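Myo-inositol phosphohydrolase (PDB 4WU3) probably removes phosphate groups from myo-inositol phosphates such as phytate, as a phosphatase of the PTP-like phytase family, and binds inositol tetrakisphosphate. Local coordinates at residues 126-131 with 193-198; 52-57 with 99-104. The protein carries 2 engineered substitutions. One frame throughout, in Å; residues are numbered along the deposited sequence.

Interaction 1. Residues 126-131 with 193-198; sequences HGYLNG and RTEEEM
Tyr-128 and Arg-193 form an antiparallel hydrogen-bonded pair in a four-stranded antiparallel sheet, where strand 126-129 meets the short strand 192-193 just before helix 195-201. Tyr-128 N gives to Arg-193 O at 2.8 Å, and Arg-193 N returns a bond to Tyr-128 O at 3.0 Å. The arginine adds a third link with its side chain: the chain bends at CG-CD (chi3 -66°), bringing Arg-193 NH2 to 3.1 Å from Asn-130 O. That oxygen lies in the guanidinium plane, whereas the donor stands well above the carbonyl plane. Gln-201 on NH1 further fixes the group's rotation, and NE donates to a water that also lies within hydrogen-bonding distance of Asn-130 O.

At the head of the helix, Thr-194 is the N-cap and forms a capping box with Glu-197: Glu-197 N binds Thr-194 OG1, and Thr-194 N binds Glu-197 OE1. Another water bridges His-126 O to Glu-195 N, tying the first turn to the strand. Glu-195 sends its carboxylate past the edge of the His-126 ring, Glu-195 OE1 3.3 Å from His-126 NE2; NE2 is hydrogen-bonded to Asp-120, and OE2 of Glu-195 to His-241.

Packing centres on the Tyr-128 ring, whose hydroxyl is bonded to Phe-97 O. The CB of Glu-195 lies at the ring edge, while Met-198 folds over one face in a Met-aromatic contact. Its sulfur SD stands 4.8 Å from the ring centroid, and the methyl of Met-198, CE, reaches in to 3.2 Å from Tyr-128 CZ.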
loop_
_atom_site.group_PDB
_atom_site.type_symbol
_atom_site.label_atom_id
_atom_site.label_comp_id
_atom_site.label_asym_id
_atom_site.label_seq_id
_atom_site.Cartn_x
_atom_site.Cartn_y
_atom_site.Cartn_z
ATOM N N HIS A 126 9.404 5.789 21.944
ATOM C CA HIS A 126 10.816 5.647 22.247
ATOM C C HIS A 126 11.234 6.614 23.329
ATOM O O HIS A 126 10.506 7.545 23.682
ATOM C CB HIS A 126 11.664 5.897 20.991
ATOM C CG HIS A 126 11.477 7.254 20.397
ATOM N ND1 HIS A 126 10.398 7.574 19.599
ATOM C CD2 HIS A 126 12.227 8.378 20.487
ATOM C CE1 HIS A 126 10.496 8.836 19.217
ATOM N NE2 HIS A 126 11.600 9.345 19.739
ATOM N N GLY A 127 12.430 6.392 23.842
ATOM C CA GLY A 127 12.981 7.261 24.862
ATOM C C GLY A 127 14.383 6.838 25.255
ATOM O O GLY A 127 15.062 6.128 24.500
ATOM N N TYR A 128 14.807 7.279 26.441
ATOM C CA TYR A 128 16.170 7.062 26.906
ATOM C C TYR A 128 16.197 6.535 28.342
ATOM O O TYR A 128 15.427 6.991 29.200
ATOM C CB TYR A 128 16.985 8.354 26.770
ATOM C CG TYR A 128 17.235 8.732 25.319
ATOM C CD1 TYR A 128 16.306 9.478 24.603
ATOM C CD2 TYR A 128 18.386 8.313 24.658
ATOM C CE1 TYR A 128 16.523 9.794 23.279
ATOM C CE2 TYR A 128 18.609 8.625 23.335
ATOM C CZ TYR A 128 17.670 9.365 22.645
ATOM O OH TYR A 128 17.874 9.679 21.305
ATOM N N LEU A 129 17.052 5.533 28.563
ATOM C CA LEU A 129 17.421 5.069 29.897
ATOM C C LEU A 129 18.888 5.397 30.105
ATOM O O LEU A 129 19.761 4.770 29.503
ATOM C CB LEU A 129 17.223 3.564 30.029
ATOM C CG LEU A 129 15.811 3.055 29.768
ATOM C CD1 LEU A 129 15.770 1.547 29.952
ATOM C CD2 LEU A 129 14.821 3.734 30.704
ATOM N N ASN A 130 19.155 6.376 30.962
ATOM C CA ASN A 130 20.435 7.086 30.937
ATOM C C ASN A 130 20.696 7.538 29.497
ATOM O O ASN A 130 19.862 8.228 28.915
ATOM C CB ASN A 130 21.558 6.222 31.514
ATOM C CG ASN A 130 21.481 6.114 33.030
ATOM O OD1 ASN A 130 20.533 6.612 33.653
ATOM N ND2 ASN A 130 22.474 5.461 33.632
ATOM N N GLY A 131 21.816 7.143 28.904
ATOM C CA GLY A 131 22.107 7.522 27.528
ATOM C C GLY A 131 21.670 6.514 26.466
ATOM O O GLY A 131 21.774 6.785 25.276
ATOM N N ARG A 193 13.953 9.377 30.234
ATOM C CA ARG A 193 13.653 10.619 29.535
ATOM C C ARG A 193 13.017 10.349 28.179
ATOM O O ARG A 193 13.321 9.350 27.532
ATOM C CB ARG A 193 14.928 11.453 29.338
ATOM C CG ARG A 193 15.516 12.014 30.630
ATOM C CD ARG A 193 16.849 12.715 30.428
ATOM N NE ARG A 193 17.910 11.804 30.019
ATOM C CZ ARG A 193 19.150 12.188 29.727
ATOM N NH1 ARG A 193 19.481 13.467 29.808
ATOM N NH2 ARG A 193 20.061 11.293 29.361
ATOM N N THR A 194 12.115 11.238 27.770
ATOM C CA THR A 194 11.702 11.335 26.374
ATOM C C THR A 194 12.865 11.916 25.597
ATOM O O THR A 194 13.786 12.475 26.192
ATOM C CB THR A 194 10.526 12.300 26.188
ATOM O OG1 THR A 194 10.906 13.611 26.633
ATOM C CG2 THR A 194 9.313 11.824 26.959
ATOM N N GLU A 195 12.827 11.818 24.275
ATOM C CA GLU A 195 13.909 12.374 23.463
ATOM C C GLU A 195 13.975 13.879 23.646
ATOM O O GLU A 195 15.056 14.478 23.666
ATOM C CB GLU A 195 13.721 12.035 21.978
ATOM C CG GLU A 195 14.881 12.483 21.099
ATOM C CD GLU A 195 14.831 11.884 19.706
ATOM O OE1 GLU A 195 14.603 10.658 19.576
ATOM O OE2 GLU A 195 15.027 12.635 18.739
ATOM N N GLU A 196 12.809 14.489 23.782
ATOM C CA GLU A 196 12.722 15.935 23.933
ATOM C C GLU A 196 13.481 16.379 25.171
ATOM O O GLU A 196 14.260 17.330 25.128
ATOM C CB GLU A 196 11.259 16.371 24.046
ATOM C CG GLU A 196 11.088 17.840 24.360
ATOM C CD GLU A 196 9.643 18.216 24.583
ATOM O OE1 GLU A 196 8.885 17.410 25.168
ATOM O OE2 GLU A 196 9.263 19.320 24.164
ATOM N N GLU A 197 13.239 15.687 26.279
ATOM C CA GLU A 197 13.909 16.025 27.527
ATOM C C GLU A 197 15.414 15.904 27.366
ATOM O O GLU A 197 16.149 16.789 27.777
ATOM C CB GLU A 197 13.412 15.144 28.677
ATOM C CG GLU A 197 12.016 15.517 29.155
ATOM C CD GLU A 197 11.423 14.510 30.126
ATOM O OE1 GLU A 197 11.770 13.302 30.057
ATOM O OE2 GLU A 197 10.580 14.930 30.947
ATOM N N MET A 198 15.866 14.821 26.740
ATOM C CA MET A 198 17.298 14.577 26.610
ATOM C C MET A 198 17.914 15.641 25.717
ATOM O O MET A 198 18.972 16.180 26.018
ATOM C CB MET A 198 17.544 13.177 26.051
ATOM C CG MET A 198 18.969 12.672 26.201
ATOM S SD MET A 198 19.942 13.114 24.769
ATOM C CE MET A 198 19.233 12.046 23.515
HETATM O O HOH W 1 10.725 10.121 23.161
HETATM O O HOH W 2 17.530 9.169 30.212
#

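Interaction 2. Residues 52-57 with 99-104; sequences IDRADV and EKELEA
Arg-54 and Glu-101 meet in a side-on, two-pronged salt bridge that joins the end of strand 49-54 to the first turns of helix 99-108. The strand pairs with strand 132-137 of the antiparallel sheet and carries a classic beta bulge here, Asp-53 and Arg-54 both facing Ala-133. The two long side chains run at about a right angle, yet their flat ends are nearly coplanar, the guanidinium and carboxylate planes only 21° apart. Arg-54 NE points almost straight at Glu-101 OE1, 3.1 Å away on the syn lone pair, and Arg-54 NH2 takes Glu-101 OE2 at 2.7 Å. Bends at chi2 and chi3 curl the arginine back and turn the NE side of its guanidinium to the acid. Ser-98 N and Gln-59 NE2 bind OE1 and OE2 respectively, and a water links OE2 to Ala-55 O, leaving the carboxylate little room to turn. A leucine in place of Arg-54 would probably leave the Glu-101 carboxylate without its positive mate and leave the segment held to the helix mainly through Asp-56.

Asp-56 makes the second attachment. With CG anti to the backbone N (chi1 -155°), its carboxylate reaches the helix start, where Asp-56 OD1 accepts from Lys-100 N at 2.9 Å through its syn lone pair and also binds Ser-98 OG. The Lys-100 side chain crosses that of Asp-56 at about a right angle, Lys-100 CG 3.7 Å from Asp-56 CG. On the other oxygen, a water lies between Asp-56 OD2 and Glu-99 OE1, and may ease the proximity of two like charges. Beyond the aspartate the backbone joins in, Val-57 O resting 3.4 Å from Lys-100 CB.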
loop_
_atom_site.group_PDB
_atom_site.type_symbol
_atom_site.label_atom_id
_atom_site.label_comp_id
_atom_site.label_asym_id
_atom_site.label_seq_id
_atom_site.Cartn_x
_atom_site.Cartn_y
_atom_site.Cartn_z
ATOM N N ILE A 52 16.431 -2.266 22.810
ATOM C CA ILE A 52 17.505 -1.305 22.674
ATOM C C ILE A 52 17.615 -0.821 21.225
ATOM O O ILE A 52 17.719 -1.621 20.304
ATOM C CB ILE A 52 18.832 -1.937 23.148
ATOM C CG1 ILE A 52 18.768 -2.220 24.656
ATOM C CG2 ILE A 52 20.021 -1.044 22.831
ATOM C CD1 ILE A 52 19.908 -3.065 25.189
ATOM N N ASP A 53 17.562 0.495 21.034
ATOM C CA ASP A 53 17.729 1.099 19.720
ATOM C C ASP A 53 19.211 1.372 19.473
ATOM O O ASP A 53 19.776 0.963 18.452
ATOM C CB ASP A 53 16.967 2.433 19.634
ATOM C CG ASP A 53 15.451 2.274 19.648
ATOM O OD1 ASP A 53 14.935 1.207 19.269
ATOM O OD2 ASP A 53 14.772 3.251 20.029
ATOM N N ARG A 54 19.824 2.095 20.415
ATOM C CA ARG A 54 21.235 2.468 20.339
ATOM C C ARG A 54 21.919 2.328 21.698
ATOM O O ARG A 54 21.554 2.997 22.663
ATOM C CB ARG A 54 21.396 3.920 19.874
ATOM C CG ARG A 54 20.701 4.272 18.562
ATOM C CD ARG A 54 21.256 3.472 17.404
ATOM N NE ARG A 54 22.619 3.883 17.107
ATOM C CZ ARG A 54 23.385 3.326 16.180
ATOM N NH1 ARG A 54 22.931 2.332 15.440
ATOM N NH2 ARG A 54 24.609 3.781 15.986
ATOM N N ALA A 55 22.916 1.451 21.754
ATOM C CA ALA A 55 23.794 1.356 22.903
ATOM C C ALA A 55 24.542 2.668 22.988
ATOM O O ALA A 55 24.801 3.294 21.967
ATOM C CB ALA A 55 24.766 0.187 22.738
ATOM N N ASP A 56 24.890 3.089 24.196
ATOM C CA ASP A 56 25.501 4.397 24.395
ATOM C C ASP A 56 27.001 4.376 24.128
ATOM O O ASP A 56 27.781 3.916 24.957
ATOM C CB ASP A 56 25.247 4.907 25.809
ATOM C CG ASP A 56 25.307 6.408 25.889
ATOM O OD1 ASP A 56 25.389 7.056 24.817
ATOM O OD2 ASP A 56 25.265 6.947 27.011
ATOM N N VAL A 57 27.391 4.908 22.975
ATOM C CA VAL A 57 28.761 4.812 22.497
ATOM C C VAL A 57 29.205 6.157 21.951
ATOM O O VAL A 57 28.432 6.829 21.278
ATOM C CB VAL A 57 28.869 3.776 21.374
ATOM C CG1 VAL A 57 30.305 3.656 20.907
ATOM C CG2 VAL A 57 28.351 2.426 21.837
ATOM N N GLU A 99 22.702 9.012 23.687
ATOM C CA GLU A 99 23.091 10.329 24.180
ATOM C C GLU A 99 24.515 10.708 23.746
ATOM O O GLU A 99 24.754 11.823 23.308
ATOM C CB GLU A 99 22.983 10.363 25.699
ATOM C CG GLU A 99 23.117 11.747 26.285
ATOM C CD GLU A 99 22.873 11.755 27.782
ATOM O OE1 GLU A 99 23.195 10.743 28.435
ATOM O OE2 GLU A 99 22.373 12.767 28.307
ATOM N N LYS A 100 25.464 9.786 23.877
ATOM C CA LYS A 100 26.830 10.049 23.415
ATOM C C LYS A 100 26.894 10.271 21.900
ATOM O O LYS A 100 27.744 11.020 21.409
ATOM C CB LYS A 100 27.771 8.915 23.816
ATOM C CG LYS A 100 28.027 8.822 25.314
ATOM C CD LYS A 100 29.077 7.771 25.641
ATOM C CE LYS A 100 29.113 7.467 27.132
ATOM N NZ LYS A 100 29.489 8.673 27.901
ATOM N N GLU A 101 26.005 9.629 21.147
ATOM C CA GLU A 101 25.985 9.861 19.698
ATOM C C GLU A 101 25.435 11.252 19.390
ATOM O O GLU A 101 25.901 11.923 18.471
ATOM C CB GLU A 101 25.197 8.768 18.971
ATOM C CG GLU A 101 25.890 7.409 19.019
ATOM C CD GLU A 101 25.029 6.267 18.517
ATOM O OE1 GLU A 101 23.786 6.297 18.701
ATOM O OE2 GLU A 101 25.620 5.319 17.950
ATOM N N LEU A 102 24.460 11.705 20.171
ATOM C CA LEU A 102 23.984 13.077 20.015
ATOM C C LEU A 102 25.132 14.045 20.304
ATOM O O LEU A 102 25.348 15.012 19.563
ATOM C CB LEU A 102 22.793 13.376 20.925
ATOM C CG LEU A 102 22.315 14.837 20.931
ATOM C CD1 LEU A 102 21.822 15.274 19.560
ATOM C CD2 LEU A 102 21.234 15.082 21.967
ATOM N N GLU A 103 25.880 13.771 21.371
ATOM C CA GLU A 103 27.002 14.636 21.753
ATOM C C GLU A 103 28.018 14.722 20.610
ATOM O O GLU A 103 28.516 15.807 20.292
ATOM C CB GLU A 103 27.636 14.154 23.059
ATOM C CG GLU A 103 26.796 14.506 24.281
ATOM C CD GLU A 103 27.090 13.636 25.495
ATOM O OE1 GLU A 103 28.118 12.924 25.515
ATOM O OE2 GLU A 103 26.276 13.664 26.439
ATOM N N ALA A 104 28.278 13.593 19.958
ATOM C CA ALA A 104 29.142 13.580 18.786
ATOM C C ALA A 104 28.555 14.401 17.630
ATOM O O ALA A 104 29.293 15.095 16.915
ATOM C CB ALA A 104 29.401 12.155 18.334
HETATM O O HOH W 3 25.124 2.742 19.370
HETATM O O HOH W 4 25.610 9.334 28.005
#

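Along the chain the two contacts come in series, 52-57 with 99-104 closing before 126-131 with 193-198 opens, and their centres lie about 11 Å apart on the same side of the chain's centre. Both reach one antiparallel sheet: interaction 2 at strand 49-54, interaction 1 at strands 126-129 and 192-193, with strand 132-137 between. The contacts touch directly: Glu-99 salt-bridges Arg-193, its backbone N probably binds Gly-131 O, and between helices 99-108 and 195-201 Leu-102 packs on Met-198. The sheet is thus fastened to two neighbouring helices.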